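Local coordinates for protein separin (Saccharomyces cerevisiae, PDB 5U1T) that cleaves the Scc1 subunit of cohesin as a caspase-like cysteine protease, letting sister chromatids separate at the onset of anaphase, at residues I1265-L1270 with G1277-F1282; F1313-L1318 with I1330-L1335. All blocks are in the same frame, centred on the assembly; numbering follows the deposited sequence.

Interaction 1: residues I1265-L1270 with G1277-F1282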
ATOM      1  N   ILE A1265     -44.873 -60.383  19.598  1.00 47.47           N
ATOM      2  CA  ILE A1265     -45.913 -59.392  19.362  1.00 52.97           C
ATOM      3  C   ILE A1265     -45.848 -58.772  17.947  1.00 56.20           C
ATOM      4  O   ILE A1265     -46.879 -58.641  17.282  1.00 57.13           O
ATOM      5  CB  ILE A1265     -45.867 -58.297  20.431  1.00 50.61           C
ATOM      6  CG1 ILE A1265     -46.301 -58.894  21.771  1.00 43.94           C
ATOM      7  CG2 ILE A1265     -46.762 -57.125  20.041  1.00 53.26           C
ATOM      8  CD1 ILE A1265     -45.834 -58.145  22.955  1.00 49.30           C
ATOM      9  N   LEU A1266     -44.654 -58.431  17.466  1.00 51.30           N
ATOM     10  CA  LEU A1266     -44.517 -57.929  16.097  1.00 52.54           C
ATOM     11  C   LEU A1266     -44.896 -58.992  15.052  1.00 50.71           C
ATOM     12  O   LEU A1266     -45.477 -58.675  14.001  1.00 49.35           O
ATOM     13  CB  LEU A1266     -43.090 -57.427  15.848  1.00 53.89           C
ATOM     14  CG  LEU A1266     -42.671 -56.133  16.568  1.00 54.73           C
ATOM     15  CD1 LEU A1266     -41.284 -55.627  16.119  1.00 52.92           C
ATOM     16  CD2 LEU A1266     -43.725 -55.040  16.397  1.00 46.95           C
ATOM     17  N   HIS A1267     -44.582 -60.251  15.369  1.00 54.22           N
ATOM     18  CA  HIS A1267     -44.799 -61.377  14.464  1.00 49.93           C
ATOM     19  C   HIS A1267     -46.275 -61.578  14.197  1.00 49.08           C
ATOM     20  O   HIS A1267     -46.680 -61.810  13.066  1.00 49.86           O
ATOM     21  CB  HIS A1267     -44.191 -62.658  15.035  1.00 48.45           C
ATOM     22  CG  HIS A1267     -44.186 -63.817  14.082  1.00 44.42           C
ATOM     23  ND1 HIS A1267     -43.599 -65.022  14.382  1.00 39.88           N
ATOM     24  CD2 HIS A1267     -44.693 -63.950  12.831  1.00 49.83           C
ATOM     25  CE1 HIS A1267     -43.738 -65.849  13.365  1.00 43.45           C
ATOM     26  NE2 HIS A1267     -44.406 -65.231  12.414  1.00 42.91           N
ATOM     27  N   GLN A1268     -47.088 -61.466  15.234  1.00 54.12           N
ATOM     28  CA  GLN A1268     -48.490 -61.803  15.087  1.00 54.42           C
ATOM     29  C   GLN A1268     -49.346 -60.611  14.675  1.00 54.04           C
ATOM     30  O   GLN A1268     -50.497 -60.784  14.288  1.00 57.04           O
ATOM     31  CB  GLN A1268     -49.018 -62.419  16.385  1.00 53.24           C
ATOM     32  CG  GLN A1268     -49.267 -61.434  17.512  1.00 62.88           C
ATOM     33  CD  GLN A1268     -49.762 -62.114  18.812  1.00 72.82           C
ATOM     34  OE1 GLN A1268     -48.998 -62.262  19.797  1.00 67.83           O
ATOM     35  NE2 GLN A1268     -51.046 -62.524  18.813  1.00 66.22           N
ATOM     36  N   ASN A1269     -48.784 -59.410  14.706  1.00 54.74           N
ATOM     37  CA  ASN A1269     -49.596 -58.214  14.506  1.00 51.39           C
ATOM     38  C   ASN A1269     -49.213 -57.309  13.331  1.00 53.37           C
ATOM     39  O   ASN A1269     -49.966 -56.394  12.989  1.00 51.01           O
ATOM     40  CB  ASN A1269     -49.589 -57.401  15.791  1.00 50.84           C
ATOM     41  CG  ASN A1269     -50.358 -58.073  16.885  1.00 57.96           C
ATOM     42  OD1 ASN A1269     -51.488 -58.517  16.667  1.00 59.14           O
ATOM     43  ND2 ASN A1269     -49.750 -58.187  18.069  1.00 57.49           N
ATOM     44  N   LEU A1270     -48.056 -57.573  12.724  1.00 48.42           N
ATOM     45  CA  LEU A1270     -47.621 -56.876  11.509  1.00 49.58           C
ATOM     46  C   LEU A1270     -47.911 -57.689  10.239  1.00 47.77           C
ATOM     47  O   LEU A1270     -47.421 -58.800  10.094  1.00 49.49           O
ATOM     48  CB  LEU A1270     -46.127 -56.573  11.580  1.00 50.17           C
ATOM     49  CG  LEU A1270     -45.639 -55.256  12.169  1.00 49.87           C
ATOM     50  CD1 LEU A1270     -46.501 -54.805  13.310  1.00 42.55           C
ATOM     51  CD2 LEU A1270     -44.195 -55.427  12.604  1.00 51.35           C
ATOM     52  N   GLY A1277     -42.214 -64.244   3.791  1.00 49.41           N
ATOM     53  CA  GLY A1277     -40.966 -64.821   4.255  1.00 44.80           C
ATOM     54  C   GLY A1277     -41.162 -65.709   5.467  1.00 52.31           C
ATOM     55  O   GLY A1277     -42.229 -66.307   5.627  1.00 47.91           O
ATOM     56  N   ASN A1278     -40.132 -65.768   6.307  1.00 40.90           N
ATOM     57  CA  ASN A1278     -40.137 -66.553   7.527  1.00 46.87           C
ATOM     58  C   ASN A1278     -39.457 -65.750   8.637  1.00 53.05           C
ATOM     59  O   ASN A1278     -38.950 -64.670   8.382  1.00 54.43           O
ATOM     60  CB  ASN A1278     -39.446 -67.914   7.306  1.00 54.47           C
ATOM     61  CG  ASN A1278     -37.949 -67.783   7.076  1.00 51.92           C
ATOM     62  OD1 ASN A1278     -37.272 -67.003   7.736  1.00 52.41           O
ATOM     63  ND2 ASN A1278     -37.427 -68.555   6.139  1.00 48.48           N
ATOM     64  N   PRO A1279     -39.445 -66.263   9.876  1.00 53.93           N
ATOM     65  CA  PRO A1279     -38.805 -65.392  10.870  1.00 54.40           C
ATOM     66  C   PRO A1279     -37.286 -65.174  10.710  1.00 51.51           C
ATOM     67  O   PRO A1279     -36.747 -64.270  11.335  1.00 55.67           O
ATOM     68  CB  PRO A1279     -39.125 -66.116  12.188  1.00 51.85           C
ATOM     69  CG  PRO A1279     -40.459 -66.688  11.936  1.00 49.82           C
ATOM     70  CD  PRO A1279     -40.387 -67.198  10.513  1.00 48.38           C
ATOM     71  N   ALA A1280     -36.617 -65.980   9.895  1.00 54.79           N
ATOM     72  CA  ALA A1280     -35.173 -65.857   9.736  1.00 54.13           C
ATOM     73  C   ALA A1280     -34.847 -64.754   8.744  1.00 57.92           C
ATOM     74  O   ALA A1280     -33.699 -64.308   8.653  1.00 59.96           O
ATOM     75  CB  ALA A1280     -34.559 -67.174   9.289  1.00 48.96           C
ATOM     76  N   MET A1281     -35.854 -64.291   8.014  1.00 53.90           N
ATOM     77  CA  MET A1281     -35.638 -63.187   7.096  1.00 52.33           C
ATOM     78  C   MET A1281     -36.126 -61.868   7.640  1.00 56.25           C
ATOM     79  O   MET A1281     -35.963 -60.842   6.976  1.00 59.82           O
ATOM     80  CB  MET A1281     -36.323 -63.462   5.763  1.00 55.36           C
ATOM     81  CG  MET A1281     -35.794 -64.676   5.039  1.00 52.58           C
ATOM     82  SD  MET A1281     -37.046 -65.284   3.899  1.00 61.16           S
ATOM     83  CE  MET A1281     -37.667 -63.666   3.415  1.00 58.82           C
ATOM     84  N   PHE A1282     -36.733 -61.871   8.826  1.00 48.95           N
ATOM     85  CA  PHE A1282     -37.269 -60.624   9.364  1.00 53.28           C
ATOM     86  C   PHE A1282     -36.161 -59.635   9.700  1.00 53.70           C
ATOM     87  O   PHE A1282     -35.094 -60.032  10.162  1.00 53.67           O
ATOM     88  CB  PHE A1282     -38.111 -60.857  10.615  1.00 54.39           C
ATOM     89  CG  PHE A1282     -39.386 -61.611  10.372  1.00 55.06           C
ATOM     90  CD1 PHE A1282     -39.864 -61.827   9.080  1.00 51.19           C
ATOM     91  CD2 PHE A1282     -40.103 -62.117  11.443  1.00 45.45           C
ATOM     92  CE1 PHE A1282     -41.037 -62.550   8.875  1.00 50.73           C
ATOM     93  CE2 PHE A1282     -41.269 -62.834  11.242  1.00 52.81           C
ATOM     94  CZ  PHE A1282     -41.739 -63.049   9.967  1.00 51.48           C
TER
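The imidazole of His1267, near the end of helix 1252-1269, meets Phe1282 and Pro1279 from the loop that follows helix 1271-1275. From CB the side chain runs with CG anti to the backbone N (chi1 -171°), which carries the ring off the helix to the loop. His1267 CD2 lies 3.9 Å from Phe1282 CE2, with CG and NE2 of the same imidazole slightly farther from that carbon. At the far end His1267 CE1 packs against Pro1279 CG at 3.7 Å. The phenyl edge thus points at one face of the imidazole: an edge-to-face pair, its planes at 78° and its centroids 5.4 Å apart. Pro1279 CA in turn lies over the centre of a Phe1282 face. Proline suits the first of the two central positions of this type I turn because its ring holds phi near the value needed (-67°). The side chains of His1267 and Phe1282 both also touch Arg1273 of helix 1271-1275. With an alanine here, the Phe1282 edge would probably lose the face it points at and Pro1279 CG its packing partner. No hydrogen bond crosses, so aromatic and van der Waals contact alone joins the two segments at this surface.

Interaction 2: residues F1313-L1318 with I1330-L1335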
ATOM      1  N   PHE A1313     -41.727 -45.182  15.196  1.00 47.23           N
ATOM      2  CA  PHE A1313     -40.298 -45.229  15.040  1.00 47.66           C
ATOM      3  C   PHE A1313     -39.863 -46.607  14.565  1.00 50.33           C
ATOM      4  O   PHE A1313     -39.099 -46.730  13.601  1.00 51.57           O
ATOM      5  CB  PHE A1313     -39.609 -44.856  16.356  1.00 51.31           C
ATOM      6  CG  PHE A1313     -38.123 -44.857  16.266  1.00 50.56           C
ATOM      7  CD1 PHE A1313     -37.476 -44.019  15.358  1.00 55.63           C
ATOM      8  CD2 PHE A1313     -37.370 -45.690  17.065  1.00 47.48           C
ATOM      9  CE1 PHE A1313     -36.092 -44.016  15.250  1.00 53.67           C
ATOM     10  CE2 PHE A1313     -35.988 -45.696  16.975  1.00 55.85           C
ATOM     11  CZ  PHE A1313     -35.344 -44.859  16.058  1.00 56.83           C
ATOM     12  N   VAL A1314     -40.370 -47.647  15.233  1.00 48.46           N
ATOM     13  CA  VAL A1314     -39.991 -49.008  14.894  1.00 49.49           C
ATOM     14  C   VAL A1314     -40.544 -49.415  13.511  1.00 51.55           C
ATOM     15  O   VAL A1314     -39.817 -49.970  12.679  1.00 49.13           O
ATOM     16  CB  VAL A1314     -40.452 -49.994  15.989  1.00 53.14           C
ATOM     17  CG1 VAL A1314     -39.973 -51.394  15.674  1.00 46.86           C
ATOM     18  CG2 VAL A1314     -39.888 -49.551  17.332  1.00 48.29           C
ATOM     19  N   LEU A1315     -41.814 -49.118  13.264  1.00 47.31           N
ATOM     20  CA  LEU A1315     -42.388 -49.326  11.947  1.00 44.47           C
ATOM     21  C   LEU A1315     -41.551 -48.633  10.872  1.00 47.21           C
ATOM     22  O   LEU A1315     -41.314 -49.188   9.800  1.00 47.21           O
ATOM     23  CB  LEU A1315     -43.825 -48.816  11.900  1.00 45.16           C
ATOM     24  CG  LEU A1315     -44.836 -49.496  12.813  1.00 49.14           C
ATOM     25  CD1 LEU A1315     -46.241 -49.038  12.502  1.00 49.17           C
ATOM     26  CD2 LEU A1315     -44.722 -50.988  12.691  1.00 54.17           C
ATOM     27  N   ASP A1316     -41.088 -47.422  11.171  1.00 49.71           N
ATOM     28  CA  ASP A1316     -40.253 -46.696  10.234  1.00 47.52           C
ATOM     29  C   ASP A1316     -38.944 -47.444   9.985  1.00 47.94           C
ATOM     30  O   ASP A1316     -38.541 -47.590   8.845  1.00 51.62           O
ATOM     31  CB  ASP A1316     -39.985 -45.278  10.722  1.00 51.84           C
ATOM     32  CG  ASP A1316     -41.080 -44.307  10.338  1.00 49.64           C
ATOM     33  OD1 ASP A1316     -41.975 -44.669   9.555  1.00 48.42           O
ATOM     34  OD2 ASP A1316     -41.039 -43.158  10.809  1.00 58.13           O
ATOM     35  N   ILE A1317     -38.285 -47.937  11.028  1.00 46.76           N
ATOM     36  CA  ILE A1317     -37.055 -48.701  10.832  1.00 42.24           C
ATOM     37  C   ILE A1317     -37.284 -49.860   9.871  1.00 53.52           C
ATOM     38  O   ILE A1317     -36.507 -50.068   8.937  1.00 60.24           O
ATOM     39  CB  ILE A1317     -36.497 -49.283  12.139  1.00 54.55           C
ATOM     40  CG1 ILE A1317     -36.206 -48.177  13.166  1.00 49.06           C
ATOM     41  CG2 ILE A1317     -35.255 -50.137  11.847  1.00 51.04           C
ATOM     42  CD1 ILE A1317     -35.510 -48.663  14.447  1.00 50.19           C
ATOM     43  N   LEU A1318     -38.357 -50.606  10.081  1.00 51.46           N
ATOM     44  CA  LEU A1318     -38.656 -51.726   9.210  1.00 49.49           C
ATOM     45  C   LEU A1318     -39.019 -51.261   7.810  1.00 48.81           C
ATOM     46  O   LEU A1318     -38.635 -51.893   6.834  1.00 52.68           O
ATOM     47  CB  LEU A1318     -39.788 -52.563   9.800  1.00 48.67           C
ATOM     48  CG  LEU A1318     -39.529 -52.974  11.243  1.00 49.07           C
ATOM     49  CD1 LEU A1318     -40.758 -53.662  11.824  1.00 55.32           C
ATOM     50  CD2 LEU A1318     -38.299 -53.864  11.318  1.00 51.59           C
ATOM     51  N   ILE A1330     -52.393 -53.133  10.264  1.00 55.12           N
ATOM     52  CA  ILE A1330     -51.685 -53.459  11.486  1.00 54.63           C
ATOM     53  C   ILE A1330     -52.736 -53.544  12.586  1.00 53.86           C
ATOM     54  O   ILE A1330     -53.659 -52.727  12.623  1.00 55.60           O
ATOM     55  CB  ILE A1330     -50.614 -52.408  11.843  1.00 60.13           C
ATOM     56  CG1 ILE A1330     -49.530 -52.349  10.757  1.00 56.21           C
ATOM     57  CG2 ILE A1330     -50.017 -52.680  13.232  1.00 54.15           C
ATOM     58  CD1 ILE A1330     -48.690 -51.094  10.793  1.00 55.21           C
ATOM     59  N   ASP A1331     -52.622 -54.528  13.465  1.00 53.79           N
ATOM     60  CA  ASP A1331     -53.537 -54.582  14.593  1.00 59.51           C
ATOM     61  C   ASP A1331     -53.018 -53.735  15.746  1.00 55.74           C
ATOM     62  O   ASP A1331     -52.380 -54.249  16.660  1.00 56.74           O
ATOM     63  CB  ASP A1331     -53.753 -56.020  15.058  1.00 59.85           C
ATOM     64  CG  ASP A1331     -54.955 -56.156  15.973  1.00 62.69           C
ATOM     65  OD1 ASP A1331     -55.529 -55.114  16.368  1.00 63.18           O
ATOM     66  OD2 ASP A1331     -55.321 -57.308  16.301  1.00 65.79           O
ATOM     67  N   PHE A1332     -53.306 -52.437  15.701  1.00 61.66           N
ATOM     68  CA  PHE A1332     -52.838 -51.505  16.725  1.00 58.61           C
ATOM     69  C   PHE A1332     -53.459 -51.810  18.078  1.00 60.65           C
ATOM     70  O   PHE A1332     -52.809 -51.624  19.099  1.00 60.48           O
ATOM     71  CB  PHE A1332     -53.130 -50.056  16.322  1.00 60.76           C
ATOM     72  CG  PHE A1332     -52.204 -49.530  15.267  1.00 59.66           C
ATOM     73  CD1 PHE A1332     -50.951 -49.071  15.605  1.00 53.57           C
ATOM     74  CD2 PHE A1332     -52.581 -49.517  13.937  1.00 55.99           C
ATOM     75  CE1 PHE A1332     -50.092 -48.600  14.643  1.00 54.39           C
ATOM     76  CE2 PHE A1332     -51.729 -49.041  12.969  1.00 60.60           C
ATOM     77  CZ  PHE A1332     -50.477 -48.578  13.325  1.00 60.28           C
ATOM     78  N   SER A1333     -54.704 -52.291  18.078  1.00 62.46           N
ATOM     79  CA  SER A1333     -55.392 -52.617  19.323  1.00 62.31           C
ATOM     80  C   SER A1333     -54.571 -53.636  20.086  1.00 62.08           C
ATOM     81  O   SER A1333     -54.291 -53.473  21.281  1.00 61.82           O
ATOM     82  CB  SER A1333     -56.786 -53.151  19.048  1.00 66.34           C
ATOM     83  OG  SER A1333     -57.253 -52.631  17.814  1.00 76.53           O
ATOM     84  N   MET A1334     -54.138 -54.661  19.367  1.00 57.88           N
ATOM     85  CA  MET A1334     -53.352 -55.733  19.952  1.00 57.84           C
ATOM     86  C   MET A1334     -51.920 -55.281  20.295  1.00 61.28           C
ATOM     87  O   MET A1334     -51.383 -55.669  21.335  1.00 57.79           O
ATOM     88  CB  MET A1334     -53.348 -56.925  18.995  1.00 57.94           C
ATOM     89  CG  MET A1334     -53.319 -58.282  19.643  1.00 64.52           C
ATOM     90  SD  MET A1334     -54.675 -58.587  20.808  1.00 73.47           S
ATOM     91  CE  MET A1334     -56.062 -57.930  19.861  1.00 69.49           C
ATOM     92  N   LEU A1335     -51.303 -54.459  19.441  1.00 56.68           N
ATOM     93  CA  LEU A1335     -49.995 -53.894  19.776  1.00 54.47           C
ATOM     94  C   LEU A1335     -50.086 -53.196  21.115  1.00 55.64           C
ATOM     95  O   LEU A1335     -49.302 -53.450  22.021  1.00 59.71           O
ATOM     96  CB  LEU A1335     -49.508 -52.891  18.726  1.00 56.35           C
ATOM     97  CG  LEU A1335     -48.991 -53.372  17.371  1.00 59.35           C
ATOM     98  CD1 LEU A1335     -48.395 -52.216  16.593  1.00 52.62           C
ATOM     99  CD2 LEU A1335     -47.988 -54.502  17.537  1.00 57.81           C
TER
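Leu1315 on helix 1303-1320 reaches across to Ile1330, just ahead of helix 1332-1347, and carries the whole contact from its side. The first segment is helical throughout. Its first two residues, Phe1313 and Val1314, pack instead on Val1289 of helix 1287-1294, where apolar side chains suit a buried helix-helix face. Leu1315 comes next, directed toward the second segment. Its CG stands anti to the carbonyl carbon (chi1 -63°), and the extended chain beyond brings Leu1315 CD1 to within 3.6 Å of Ile1330 CD1, the two side chains meeting tip to tip. Leu1315 CD1 also approaches Phe1332 obliquely, 4.3 Å from its CZ. Ile1330 uses both its branches: CD1 meets the leucine, while CG2 lies 4.0 Å above the Phe1332 ring, over its centre, a CH-pi-like packing that backs the aromatic from one side. Asp1316 turns to polar company, its OD2 hydrogen-bonded to Ser958 OG, and Ile1317 and Leu1318 serve other neighbours, among them Val1289 and Arg1273. In the second segment Asp1331 is the N-cap of helix 1332-1347, its OD1 accepting a weak capping bond from Met1334 N. A leucine and an isoleucine suit their buried places because branched aliphatic ends can fill space without needing polar partners. Between these segments, cohesion therefore comes from dispersion and the burial of apolar surface, with no hydrogen bond to fix direction.

Interaction 1 is a surface contact, interaction 2 a buried one; their centres lie about 12 Å apart, and they follow one another along the chain within the peptidase C50 family region, away from the cysteine inferred to be catalytic. Near solvent, a polar aromatic and a proline can share a contact with a phenyl ring; inside, aliphatic methyls do most of the work. The two meet through Asn1269: Asn1269 O probably accepts a hydrogen bond from Asp1331 N at 3.3 Å, and its side chain packs on Met1334 and Leu1335. The start of helix 1332-1347 thus packs against, and is probably hydrogen-bonded to, the end of the helix from which interaction 1 reaches outward.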